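Long-range contacts in sugar ABC transporter (Agrobacterium radiobacter, PDB 4RXT), which binds the sugar arabinose between its two domains and probably hands it to an ABC-type importer as the solute-binding component: residues 8-13 against 53-58; 22-27 against 248-253; 66-71 against 87-92; 78-83 against 99-104. One frame throughout, in Å; residues are numbered along the deposited sequence. Where two conformers were deposited one is given.

Contact 1: residues 8-13 against 53-58; sequences PIIVKD and SILENA. With ARA (alpha-L-arabinopyranose), chain B.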
loop_
_atom_site.group_PDB
_atom_site.type_symbol
_atom_site.label_atom_id
_atom_site.label_comp_id
_atom_site.label_asym_id
_atom_site.label_seq_id
_atom_site.Cartn_x
_atom_site.Cartn_y
_atom_site.Cartn_z
ATOM N N PRO A 8 -9.309 -7.409 -17.436
ATOM C CA PRO A 8 -9.301 -6.143 -16.741
ATOM C C PRO A 8 -8.501 -6.184 -15.447
ATOM O O PRO A 8 -8.426 -7.224 -14.779
ATOM C CB PRO A 8 -10.771 -5.882 -16.413
ATOM C CG PRO A 8 -11.538 -6.819 -17.265
ATOM C CD PRO A 8 -10.650 -7.993 -17.442
ATOM N N ILE A 9 -7.951 -5.034 -15.103
ATOM C CA ILE A 9 -7.363 -4.805 -13.782
ATOM C C ILE A 9 -8.136 -3.669 -13.113
ATOM O O ILE A 9 -8.387 -2.615 -13.734
ATOM C CB ILE A 9 -5.840 -4.477 -13.833
ATOM C CG1 ILE A 9 -5.277 -4.403 -12.403
ATOM C CG2 ILE A 9 -5.518 -3.258 -14.724
ATOM C CD1 ILE A 9 -3.764 -4.558 -12.355
ATOM N N ILE A 10 -8.520 -3.922 -11.865
ATOM C CA ILE A 10 -9.314 -2.990 -11.083
ATOM C C ILE A 10 -8.482 -2.594 -9.885
ATOM O O ILE A 10 -8.211 -3.397 -9.000
ATOM C CB ILE A 10 -10.652 -3.622 -10.603
ATOM C CG1 ILE A 10 -11.447 -4.144 -11.799
ATOM C CG2 ILE A 10 -11.471 -2.604 -9.792
ATOM C CD1 ILE A 10 -12.632 -5.003 -11.425
ATOM N N VAL A 11 -8.067 -1.340 -9.871
ATOM C CA VAL A 11 -7.265 -0.795 -8.789
ATOM C C VAL A 11 -8.133 -0.038 -7.796
ATOM O O VAL A 11 -9.314 0.195 -8.067
ATOM C CB VAL A 11 -6.124 0.081 -9.299
ATOM C CG1 VAL A 11 -5.177 -0.761 -10.166
ATOM C CG2 VAL A 11 -6.666 1.284 -10.068
ATOM N N LYS A 12 -7.572 0.307 -6.634
ATOM C CA LYS A 12 -8.368 1.039 -5.615
ATOM C C LYS A 12 -8.657 2.492 -6.022
ATOM O O LYS A 12 -9.654 3.057 -5.612
ATOM C CB LYS A 12 -7.656 1.065 -4.255
ATOM C CG LYS A 12 -7.362 -0.287 -3.636
ATOM C CD LYS A 12 -6.906 -0.128 -2.207
ATOM C CE LYS A 12 -6.537 -1.439 -1.552
ATOM N NZ LYS A 12 -6.273 -1.215 -0.097
ATOM N N ASP A 13 -7.708 3.140 -6.724
ATOM C CA ASP A 13 -7.826 4.581 -6.989
ATOM C C ASP A 13 -6.896 4.941 -8.143
ATOM O O ASP A 13 -5.681 4.942 -7.997
ATOM C CB ASP A 13 -7.465 5.388 -5.727
ATOM C CG ASP A 13 -7.539 6.940 -5.933
ATOM O OD1 ASP A 13 -7.723 7.417 -7.079
ATOM O OD2 ASP A 13 -7.369 7.695 -4.955
ATOM N N SER A 53 -19.294 -1.777 -7.930
ATOM C CA SER A 53 -19.996 -1.531 -9.191
ATOM C C SER A 53 -19.137 -1.848 -10.404
ATOM O O SER A 53 -19.572 -2.509 -11.344
ATOM C CB SER A 53 -20.470 -0.069 -9.263
ATOM O OG SER A 53 -21.483 0.180 -8.309
ATOM N N ILE A 54 -17.899 -1.389 -10.356
ATOM C CA ILE A 54 -16.942 -1.656 -11.440
ATOM C C ILE A 54 -16.680 -3.161 -11.600
ATOM O O ILE A 54 -16.684 -3.670 -12.731
ATOM C CB ILE A 54 -15.626 -0.859 -11.210
ATOM C CG1 ILE A 54 -15.896 0.629 -11.394
ATOM C CG2 ILE A 54 -14.473 -1.348 -12.114
ATOM C CD1 ILE A 54 -14.814 1.501 -10.803
ATOM N N LEU A 55 -16.469 -3.861 -10.482
ATOM C CA LEU A 55 -16.320 -5.308 -10.523
ATOM C C LEU A 55 -17.534 -5.988 -11.151
ATOM O O LEU A 55 -17.385 -6.815 -12.054
ATOM C CB LEU A 55 -16.058 -5.849 -9.146
ATOM C CG LEU A 55 -15.969 -7.364 -9.058
ATOM C CD1 LEU A 55 -14.812 -7.875 -9.897
ATOM C CD2 LEU A 55 -15.743 -7.750 -7.620
ATOM N N GLU A 56 -18.733 -5.621 -10.689
ATOM C CA GLU A 56 -19.979 -6.210 -11.235
ATOM C C GLU A 56 -20.078 -6.014 -12.742
ATOM O O GLU A 56 -20.464 -6.937 -13.478
ATOM C CB GLU A 56 -21.218 -5.652 -10.522
ATOM C CG GLU A 56 -21.343 -6.246 -9.118
ATOM C CD GLU A 56 -22.283 -5.475 -8.177
ATOM O OE1 GLU A 56 -22.731 -4.356 -8.550
ATOM O OE2 GLU A 56 -22.566 -5.983 -7.036
ATOM N N ASN A 57 -19.712 -4.813 -13.208
ATOM C CA ASN A 57 -19.832 -4.460 -14.622
ATOM C C ASN A 57 -18.782 -5.231 -15.435
ATOM O O ASN A 57 -19.045 -5.720 -16.536
ATOM C CB ASN A 57 -19.610 -2.949 -14.805
ATOM C CG ASN A 57 -20.882 -2.181 -15.016
ATOM O OD1 ASN A 57 -21.591 -2.393 -16.004
ATOM N ND2 ASN A 57 -21.152 -1.243 -14.119
ATOM N N ALA A 58 -17.570 -5.326 -14.889
ATOM C CA ALA A 58 -16.510 -6.063 -15.576
ATOM C C ALA A 58 -16.882 -7.565 -15.698
ATOM O O ALA A 58 -16.716 -8.191 -16.753
ATOM C CB ALA A 58 -15.172 -5.875 -14.875
HETATM C C1 ARA B . -0.337 1.433 -0.855
HETATM C C2 ARA B . -1.122 0.226 -0.308
HETATM C C3 ARA B . -2.529 0.238 -0.881
HETATM C C4 ARA B . -3.215 1.599 -0.670
HETATM C C5 ARA B . -2.249 2.640 -0.289
HETATM O O1 ARA B . 0.571 1.437 0.240
HETATM O O2 ARA B . -0.488 -1.010 -0.686
HETATM O O3 ARA B . -3.250 -0.874 -0.324
HETATM O O4 ARA B . -4.069 1.623 0.476
HETATM O O5 ARA B . -1.031 2.659 -1.052
#
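Ile10 carries the apolar part of this contact, reaching from strand 9-11 to the inner side of the helix that contains residues 53-58. Its CD1 ends over the helix backbone, 3.8 Å from Leu55 CA, and has Leu55 CD1 at 3.9 Å, the Leu55 side chain lying across it. Ile10 and Ile54 instead run alongside one another, heading opposite ways, with Ile10 CG2 at 4.0 Å from Ile54 CG2. With CG1 anti to the carbonyl carbon (chi1 -56°), Ile10 sends one branch to Leu55 while CG2 stays beside Ile54. Ala58 CB lies 4.4 Å from Ile10 CD1, and Pro8 CG touches the Ala58 methyl more loosely, at 4.5 Å from Ala58 CB. No hydrogen bond joins the segments.

Beyond the apolar patch, Lys12, extended past CG, turns to the sugar: its NZ is hydrogen-bonded to O3 of the bound arabinopyranose, 3.1 Å away. Asp93, which also binds the sugar, forms a long, weak ion pair with the same amine.

The strand and helix axes run nearly antiparallel, at 174° and 9.8 Å apart, as expected of a helix packed on a parallel sheet in the Rossmann-like domain of a periplasmic binding protein. Leu40 of strand 39-41 touches Pro8, Ile10, Ile54 and Ala58, Ile66 of strand 66-68 meets Ile10 and Leu55, and helix 17-33 covers Ile9 on the other face of the sheet.

Contact 2: residues 22-27 against 248-253; sequences VLAGAR and DPYRMG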
loop_
_atom_site.group_PDB
_atom_site.type_symbol
_atom_site.label_atom_id
_atom_site.label_comp_id
_atom_site.label_asym_id
_atom_site.label_seq_id
_atom_site.Cartn_x
_atom_site.Cartn_y
_atom_site.Cartn_z
ATOM N N VAL A 22 1.161 0.199 -10.579
ATOM C CA VAL A 22 0.462 -1.091 -10.810
ATOM C C VAL A 22 -0.104 -1.165 -12.230
ATOM O O VAL A 22 0.080 -2.153 -12.942
ATOM C CB VAL A 22 -0.661 -1.323 -9.785
ATOM C CG1 VAL A 22 -1.438 -2.599 -10.110
ATOM C CG2 VAL A 22 -0.103 -1.341 -8.380
ATOM N N LEU A 23 -0.784 -0.096 -12.658
ATOM C CA LEU A 23 -1.380 -0.063 -13.996
ATOM C C LEU A 23 -0.329 -0.072 -15.118
ATOM O O LEU A 23 -0.528 -0.719 -16.126
ATOM C CB LEU A 23 -2.306 1.161 -14.152
ATOM C CG LEU A 23 -3.599 1.161 -13.347
ATOM C CD1 LEU A 23 -4.313 2.488 -13.564
ATOM C CD2 LEU A 23 -4.483 -0.031 -13.689
ATOM N N ALA A 24 0.782 0.630 -14.900
ATOM C CA ALA A 24 1.889 0.540 -15.818
ATOM C C ALA A 24 2.415 -0.923 -15.989
ATOM O O ALA A 24 2.693 -1.383 -17.121
ATOM C CB ALA A 24 2.998 1.506 -15.408
ATOM N N GLY A 25 2.525 -1.657 -14.876
ATOM C CA GLY A 25 2.925 -3.046 -14.950
ATOM C C GLY A 25 1.932 -3.921 -15.734
ATOM O O GLY A 25 2.328 -4.731 -16.591
ATOM N N ALA A 26 0.645 -3.761 -15.402
ATOM C CA ALA A 26 -0.420 -4.485 -16.054
ATOM C C ALA A 26 -0.443 -4.182 -17.553
ATOM O O ALA A 26 -0.638 -5.080 -18.382
ATOM C CB ALA A 26 -1.758 -4.136 -15.406
ATOM N N ARG A 27 -0.227 -2.909 -17.888
ATOM C CA ARG A 27 -0.230 -2.449 -19.292
ATOM C C ARG A 27 0.895 -3.142 -20.073
ATOM O O ARG A 27 0.702 -3.618 -21.210
ATOM C CB ARG A 27 -0.044 -0.896 -19.365
ATOM C CG ARG A 27 -0.191 -0.275 -20.733
ATOM C CD ARG A 27 0.006 1.232 -20.625
ATOM N NE ARG A 27 -0.884 1.781 -19.577
ATOM C CZ ARG A 27 -0.499 2.534 -18.541
ATOM N NH1 ARG A 27 -1.396 2.964 -17.670
ATOM N NH2 ARG A 27 0.770 2.881 -18.367
ATOM N N ASP A 248 6.541 -3.580 -4.270
ATOM C CA ASP A 248 6.743 -3.793 -5.719
ATOM C C ASP A 248 5.414 -3.754 -6.479
ATOM O O ASP A 248 4.961 -4.766 -7.026
ATOM C CB ASP A 248 7.517 -5.089 -6.031
ATOM C CG ASP A 248 8.169 -5.083 -7.415
ATOM O OD1 ASP A 248 7.862 -4.199 -8.241
ATOM O OD2 ASP A 248 8.963 -6.029 -7.655
ATOM N N PRO A 249 4.791 -2.569 -6.550
ATOM C CA PRO A 249 3.532 -2.468 -7.255
ATOM C C PRO A 249 3.627 -2.806 -8.746
ATOM O O PRO A 249 2.685 -3.367 -9.282
ATOM C CB PRO A 249 3.117 -0.995 -7.060
ATOM C CG PRO A 249 4.393 -0.270 -6.690
ATOM C CD PRO A 249 5.119 -1.319 -5.863
ATOM N N TYR A 250 4.734 -2.448 -9.412
ATOM C CA TYR A 250 4.895 -2.783 -10.840
ATOM C C TYR A 250 4.746 -4.282 -11.061
ATOM O O TYR A 250 4.007 -4.727 -11.944
ATOM C CB TYR A 250 6.233 -2.300 -11.372
ATOM C CG TYR A 250 6.365 -2.423 -12.875
ATOM C CD1 TYR A 250 5.956 -1.393 -13.687
ATOM C CD2 TYR A 250 6.880 -3.583 -13.460
ATOM C CE1 TYR A 250 6.094 -1.468 -15.080
ATOM C CE2 TYR A 250 7.008 -3.701 -14.834
ATOM C CZ TYR A 250 6.617 -2.653 -15.652
ATOM O OH TYR A 250 6.769 -2.780 -17.014
ATOM N N ARG A 251 5.416 -5.067 -10.217
ATOM C CA ARG A 251 5.322 -6.528 -10.324
ATOM C C ARG A 251 3.926 -7.043 -10.023
ATOM O O ARG A 251 3.470 -7.958 -10.676
ATOM C CB ARG A 251 6.361 -7.208 -9.426
ATOM C CG ARG A 251 6.264 -8.723 -9.446
ATOM C CD ARG A 251 7.215 -9.359 -8.486
ATOM N NE ARG A 251 7.126 -10.804 -8.576
ATOM C CZ ARG A 251 7.725 -11.635 -7.732
ATOM N NH1 ARG A 251 8.456 -11.162 -6.729
ATOM N NH2 ARG A 251 7.614 -12.938 -7.906
ATOM N N MET A 252 3.267 -6.480 -9.000
ATOM C CA MET A 252 1.875 -6.855 -8.726
ATOM C C MET A 252 1.001 -6.712 -9.992
ATOM O O MET A 252 0.185 -7.600 -10.310
ATOM C CB MET A 252 1.276 -6.078 -7.535
ATOM C CG MET A 252 1.824 -6.441 -6.148
ATOM S SD MET A 252 1.036 -5.328 -4.897
ATOM C CE MET A 252 2.490 -4.839 -3.957
ATOM N N GLY A 253 1.164 -5.617 -10.731
ATOM C CA GLY A 253 0.431 -5.399 -11.974
ATOM C C GLY A 253 0.840 -6.361 -13.083
ATOM O O GLY A 253 -0.004 -7.001 -13.710
#
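Gly25 lies against the face of the Tyr250 ring, its CA 3.7 Å from the ring centroid and 16° off the normal, a CH-pi contact displaced toward the rim. The Tyr250 CB points away from helix 17-33, but CG is anti to the backbone N (chi1 -171°) and the ring comes back over the glycine. Val22, about one turn earlier, presses its CG2 on Pro249 CB at 3.5 Å, a close, slightly compressed approach, while CG1 rests on Gly253.

The backbones themselves also meet. Gly253 CA approaches Val22 O at 3.4 Å in a CA-H...O contact, Val22 CA makes another with Pro249 O, and Ala26 CA a third with Gly253 O. The helix axes are 6.5 Å apart and cross at -40°; Gly25 and Gly253, having no side chains, let the two backbones come this close. Both helices lie on one face of the parallel sheet in this periplasmic binding protein domain.

Further out, Asp248 is the N-cap of helix 249-264, and its OD1 accepts from Arg251 N at 3.3 Å, met from above the carboxylate plane. Gln247, just before it, binds the arabinopyranose. On the sheet side, Ile9 of strand 9-11 touches Val22 and Ala26.

Contact 3: residues 66-71 against 87-92; sequences IVISPT and VPIIGI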
loop_
_atom_site.group_PDB
_atom_site.type_symbol
_atom_site.label_atom_id
_atom_site.label_comp_id
_atom_site.label_asym_id
_atom_site.label_seq_id
_atom_site.Cartn_x
_atom_site.Cartn_y
_atom_site.Cartn_z
ATOM N N ILE A 66 -10.038 -11.572 -14.147
ATOM C CA ILE A 66 -9.963 -10.237 -13.576
ATOM C C ILE A 66 -8.880 -10.197 -12.507
ATOM O O ILE A 66 -8.764 -11.133 -11.690
ATOM C CB ILE A 66 -11.330 -9.800 -12.940
ATOM C CG1 ILE A 66 -12.396 -9.585 -14.028
ATOM C CG2 ILE A 66 -11.174 -8.538 -12.078
ATOM C CD1 ILE A 66 -13.823 -9.608 -13.507
ATOM N N VAL A 67 -8.100 -9.118 -12.537
ATOM C CA VAL A 67 -7.156 -8.795 -11.468
ATOM C C VAL A 67 -7.742 -7.653 -10.668
ATOM O O VAL A 67 -8.180 -6.657 -11.226
ATOM C CB VAL A 67 -5.761 -8.389 -11.995
ATOM C CG1 VAL A 67 -4.818 -8.001 -10.847
ATOM C CG2 VAL A 67 -5.171 -9.520 -12.826
ATOM N N ILE A 68 -7.775 -7.793 -9.354
ATOM C CA ILE A 68 -8.318 -6.751 -8.492
ATOM C C ILE A 68 -7.493 -6.539 -7.229
ATOM O O ILE A 68 -6.993 -7.499 -6.639
ATOM C CB ILE A 68 -9.805 -7.027 -8.124
ATOM C CG1 ILE A 68 -10.438 -5.911 -7.299
ATOM C CG2 ILE A 68 -9.991 -8.381 -7.425
ATOM C CD1 ILE A 68 -11.946 -5.920 -7.271
ATOM N N SER A 69 -7.394 -5.262 -6.832
ATOM C CA SER A 69 -6.894 -4.868 -5.498
ATOM C C SER A 69 -8.102 -4.476 -4.651
ATOM O O SER A 69 -8.521 -3.355 -4.698
ATOM C CB SER A 69 -5.894 -3.697 -5.586
ATOM O OG SER A 69 -6.544 -2.572 -6.121
ATOM N N PRO A 70 -8.636 -5.424 -3.856
ATOM C CA PRO A 70 -9.835 -5.109 -3.099
ATOM C C PRO A 70 -9.642 -3.932 -2.158
ATOM O O PRO A 70 -8.753 -3.941 -1.325
ATOM C CB PRO A 70 -10.129 -6.390 -2.320
ATOM C CG PRO A 70 -9.402 -7.475 -3.036
ATOM C CD PRO A 70 -8.207 -6.822 -3.687
ATOM N N THR A 71 -10.539 -2.947 -2.245
ATOM C CA THR A 71 -10.342 -1.725 -1.512
ATOM C C THR A 71 -10.655 -1.804 -0.019
ATOM O O THR A 71 -10.047 -1.126 0.784
ATOM C CB THR A 71 -11.014 -0.541 -2.222
ATOM O OG1 THR A 71 -10.398 0.674 -1.766
ATOM C CG2 THR A 71 -12.506 -0.549 -1.973
ATOM N N VAL A 87 -16.066 -15.863 -13.416
ATOM C CA VAL A 87 -14.768 -15.366 -13.892
ATOM C C VAL A 87 -13.675 -15.666 -12.847
ATOM O O VAL A 87 -13.878 -15.394 -11.669
ATOM C CB VAL A 87 -14.833 -13.821 -14.101
ATOM C CG1 VAL A 87 -13.514 -13.264 -14.620
ATOM C CG2 VAL A 87 -15.948 -13.441 -15.073
ATOM N N PRO A 88 -12.521 -16.227 -13.252
ATOM C CA PRO A 88 -11.441 -16.348 -12.258
ATOM C C PRO A 88 -10.877 -14.999 -11.842
ATOM O O PRO A 88 -10.614 -14.129 -12.701
ATOM C CB PRO A 88 -10.351 -17.164 -12.952
ATOM C CG PRO A 88 -10.706 -17.167 -14.366
ATOM C CD PRO A 88 -12.126 -16.741 -14.564
ATOM N N ILE A 89 -10.634 -14.890 -10.537
ATOM C CA ILE A 89 -10.237 -13.628 -9.903
ATOM C C ILE A 89 -8.873 -13.815 -9.295
ATOM O O ILE A 89 -8.631 -14.740 -8.543
ATOM C CB ILE A 89 -11.233 -13.170 -8.808
ATOM C CG1 ILE A 89 -12.695 -13.282 -9.297
ATOM C CG2 ILE A 89 -10.879 -11.772 -8.277
ATOM C CD1 ILE A 89 -13.036 -12.394 -10.471
ATOM N N ILE A 90 -7.958 -12.929 -9.683
ATOM C CA ILE A 90 -6.614 -12.881 -9.147
ATOM C C ILE A 90 -6.542 -11.615 -8.287
ATOM O O ILE A 90 -6.873 -10.502 -8.750
ATOM C CB ILE A 90 -5.562 -12.868 -10.289
ATOM C CG1 ILE A 90 -5.394 -14.278 -10.919
ATOM C CG2 ILE A 90 -4.232 -12.327 -9.792
ATOM C CD1 ILE A 90 -6.653 -14.852 -11.571
ATOM N N GLY A 91 -6.120 -11.774 -7.035
ATOM C CA GLY A 91 -5.990 -10.630 -6.121
ATOM C C GLY A 91 -4.588 -10.074 -6.037
ATOM O O GLY A 91 -3.593 -10.797 -6.189
ATOM N N ILE A 92 -4.527 -8.759 -5.812
ATOM C CA ILE A 92 -3.253 -8.097 -5.524
ATOM C C ILE A 92 -3.393 -7.139 -4.328
ATOM O O ILE A 92 -4.490 -6.632 -4.022
ATOM C CB ILE A 92 -2.649 -7.372 -6.753
ATOM C CG1 ILE A 92 -3.559 -6.261 -7.259
ATOM C CG2 ILE A 92 -2.335 -8.374 -7.857
ATOM C CD1 ILE A 92 -2.859 -5.310 -8.227
#
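Two neighbouring parallel strands, 66-68 and 89-92, pair here in the interior of the parallel sheet that also holds strands 9-11 and 103-106, with Ile66 beside Ile89, Val67 beside Ile90 and Ile68 beside Gly91. Four backbone hydrogen bonds hold them. Ile66 N donates to Pro88 O, Ile90 N to Ile66 O at 2.8 Å, Ile68 N to Ile90 O at 2.9 Å, and Ile92 N to Ile68 O. CA-H...O contacts accompany these bonds, among them Val67 CA to Ile90 O at 3.2 Å.

Helix 77-84 connects the strands, making a beta-alpha-beta crossover of the kind repeated through periplasmic binding protein domains.

On the face bearing Ile66, Ile68 and Ile89, Ile68 CG2 meets Ile89 CG2 at 3.6 Å. Ile66 and Ile89 stand abreast, while Val87 comes across Ile66, its CG1 3.8 Å from Ile66 CD1. Val59 of helix 48-60 also covers Ile66. On the face of Val67 and Ile90, Val67 CG1 touches Ile92 CG2 at 3.9 Å, and Ala260 of helix 249-264 packs on Val67 and Ile90.

Where the strands end toward the sugar site, Ser69 CB rests against Ile92 CG1, and its chi1 of 62° turns OG toward Ile10 O, a weak hydrogen bond. The Ser69 side chain also touches Lys12.

Contact 4: residues 78-83 against 99-104; sequences KPVDEA and KAFKSF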
loop_
_atom_site.group_PDB
_atom_site.type_symbol
_atom_site.label_atom_id
_atom_site.label_comp_id
_atom_site.label_asym_id
_atom_site.label_seq_id
_atom_site.Cartn_x
_atom_site.Cartn_y
_atom_site.Cartn_z
ATOM N N LYS A 78 -18.000 -10.809 -0.405
ATOM C CA LYS A 78 -19.146 -11.309 -1.152
ATOM C C LYS A 78 -19.067 -10.924 -2.651
ATOM O O LYS A 78 -19.306 -11.755 -3.509
ATOM C CB LYS A 78 -20.385 -10.721 -0.498
ATOM C CG LYS A 78 -21.561 -11.606 -0.504
ATOM C CD LYS A 78 -22.167 -11.665 -1.883
ATOM C CE LYS A 78 -23.241 -12.729 -1.927
ATOM N NZ LYS A 78 -24.334 -12.436 -0.973
ATOM N N PRO A 79 -18.667 -9.654 -2.974
ATOM C CA PRO A 79 -18.565 -9.352 -4.391
ATOM C C PRO A 79 -17.561 -10.244 -5.116
ATOM O O PRO A 79 -17.818 -10.652 -6.235
ATOM C CB PRO A 79 -18.150 -7.878 -4.394
ATOM C CG PRO A 79 -18.875 -7.335 -3.204
ATOM C CD PRO A 79 -18.774 -8.418 -2.180
ATOM N N VAL A 80 -16.433 -10.546 -4.465
ATOM C CA VAL A 80 -15.477 -11.455 -5.070
ATOM C C VAL A 80 -16.040 -12.871 -5.185
ATOM O O VAL A 80 -15.845 -13.511 -6.224
ATOM C CB VAL A 80 -14.116 -11.415 -4.369
ATOM C CG1 VAL A 80 -13.223 -12.546 -4.843
ATOM C CG2 VAL A 80 -13.463 -10.053 -4.616
ATOM N N ASP A 81 -16.752 -13.343 -4.154
ATOM C CA ASP A 81 -17.369 -14.681 -4.214
ATOM C C ASP A 81 -18.304 -14.743 -5.436
ATOM O O ASP A 81 -18.324 -15.732 -6.180
ATOM C CB ASP A 81 -18.189 -14.991 -2.947
ATOM C CG ASP A 81 -17.337 -15.356 -1.720
ATOM O OD1 ASP A 81 -16.153 -15.740 -1.857
ATOM O OD2 ASP A 81 -17.898 -15.243 -0.599
ATOM N N GLU A 82 -19.096 -13.683 -5.619
ATOM C CA GLU A 82 -20.061 -13.636 -6.710
ATOM C C GLU A 82 -19.377 -13.636 -8.066
ATOM O O GLU A 82 -19.773 -14.385 -8.976
ATOM C CB GLU A 82 -21.022 -12.451 -6.564
ATOM C CG GLU A 82 -21.958 -12.562 -5.363
ATOM C CD GLU A 82 -22.819 -13.802 -5.425
ATOM O OE1 GLU A 82 -23.360 -14.076 -6.516
ATOM O OE2 GLU A 82 -22.940 -14.507 -4.404
ATOM N N ALA A 83 -18.386 -12.745 -8.217
ATOM C CA ALA A 83 -17.608 -12.674 -9.447
ATOM C C ALA A 83 -16.976 -14.013 -9.828
ATOM O O ALA A 83 -16.991 -14.412 -10.997
ATOM C CB ALA A 83 -16.528 -11.614 -9.326
ATOM N N LYS A 99 -12.286 -16.671 -0.102
ATOM C CA LYS A 99 -11.302 -17.723 -0.419
ATOM C C LYS A 99 -11.357 -18.078 -1.916
ATOM O O LYS A 99 -10.762 -19.066 -2.366
ATOM C CB LYS A 99 -11.525 -19.003 0.443
ATOM C CG LYS A 99 -11.315 -18.815 1.931
ATOM C CD LYS A 99 -9.859 -18.499 2.258
ATOM C CE LYS A 99 -9.708 -17.875 3.646
ATOM N NZ LYS A 99 -8.583 -16.898 3.680
ATOM N N ALA A 100 -12.032 -17.242 -2.693
ATOM C CA ALA A 100 -12.327 -17.599 -4.082
ATOM C C ALA A 100 -11.225 -17.244 -5.042
ATOM O O ALA A 100 -11.254 -17.693 -6.193
ATOM C CB ALA A 100 -13.615 -16.957 -4.544
ATOM N N PHE A 101 -10.248 -16.473 -4.567
ATOM C CA PHE A 101 -9.139 -16.046 -5.423
ATOM C C PHE A 101 -8.311 -17.240 -5.927
ATOM O O PHE A 101 -8.070 -18.169 -5.203
ATOM C CB PHE A 101 -8.185 -15.123 -4.669
ATOM C CG PHE A 101 -8.772 -13.795 -4.255
ATOM C CD1 PHE A 101 -8.928 -12.762 -5.155
ATOM C CD2 PHE A 101 -9.197 -13.598 -2.923
ATOM C CE1 PHE A 101 -9.402 -11.539 -4.745
ATOM C CE2 PHE A 101 -9.700 -12.382 -2.523
ATOM C CZ PHE A 101 -9.827 -11.364 -3.445
ATOM N N LYS A 102 -7.898 -17.195 -7.179
ATOM C CA LYS A 102 -7.042 -18.226 -7.779
ATOM C C LYS A 102 -5.576 -18.039 -7.460
ATOM O O LYS A 102 -4.774 -18.977 -7.494
ATOM C CB LYS A 102 -7.229 -18.283 -9.303
ATOM C CG LYS A 102 -8.644 -18.630 -9.737
ATOM C CD LYS A 102 -9.099 -19.929 -9.101
ATOM C CE LYS A 102 -10.386 -20.450 -9.725
ATOM N NZ LYS A 102 -10.931 -21.634 -9.001
ATOM N N SER A 103 -5.219 -16.795 -7.208
ATOM C CA SER A 103 -3.861 -16.449 -6.781
ATOM C C SER A 103 -3.915 -15.095 -6.137
ATOM O O SER A 103 -4.882 -14.340 -6.340
ATOM C CB SER A 103 -2.871 -16.443 -7.957
ATOM O OG SER A 103 -1.521 -16.281 -7.546
ATOM N N PHE A 104 -2.880 -14.792 -5.370
ATOM C CA PHE A 104 -2.785 -13.523 -4.673
ATOM C C PHE A 104 -1.330 -13.059 -4.633
ATOM O O PHE A 104 -0.458 -13.789 -4.154
ATOM C CB PHE A 104 -3.360 -13.605 -3.245
ATOM C CG PHE A 104 -4.034 -12.339 -2.817
ATOM C CD1 PHE A 104 -3.279 -11.235 -2.437
ATOM C CD2 PHE A 104 -5.436 -12.205 -2.901
ATOM C CE1 PHE A 104 -3.904 -10.064 -2.082
ATOM C CE2 PHE A 104 -6.051 -11.009 -2.578
ATOM C CZ PHE A 104 -5.281 -9.943 -2.156
HETATM O O HOH W 1 -15.020 -17.410 0.048
#
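Val80 lies over one face of the Phe101 ring, and this is the close-packed half of the contact. Its CG1 sits 4.0 Å from the ring centroid and 19° off the normal, a CH-pi contact offset toward the rim, with CZ the nearest ring atom at 3.9 Å. CG2 also reaches CZ, at 4.0 Å, so both methyls of the valine bear on the same corner of the ring. The opposite face is taken by Phe104, whose CE2 stands over the ring centre; Phe101 CG in turn lies in plane at the edge of the Phe104 ring. Phe101 is thereby held between a helix and a strand residue.

Toward solvent the contact loosens: Ala100 CB merely lies near Asp81 OD1, at 3.9 Å, and the polar link is a water that donates to Asp81 OD1 and accepts from Lys99 N, each at 2.8 Å. The same OD1 is directly hydrogen-bonded to Ser98 OG, just ahead of the segment.

The segments thus join helix 77-84 to the loop that leads into strand 103-106. Phe101 further packs on Ile89 of strand 89-92 and on Pro70, and Pro79, on the same helix as Val80, meets Ile52 and Leu55 of helix 48-60.

How the contacts relate
From the N terminus, strand 9-11 leads into helix 17-33, which opens the long loop that contact 2 closes only at helix 249-264. Contact 1 closes first, at 53-58, and crosses contact 2, because 22-27 falls between its segments. Contacts 3 and 4 both open after contact 1 has closed and lie within the span of contact 2; they cross each other, since 78-83 lies between 66-71 and 87-92, and 99-104 follows. Strands 9-11, 66-68, 89-92 and 103-106 are consecutive neighbours in one sheet, so contacts 1, 3 and 4 share it, and Leu55 touches Pro79 and Ala83 between contacts 1 and 4. Contact 2 packs on the sheet face opposite helix 48-60, where Val22 meets Ile92.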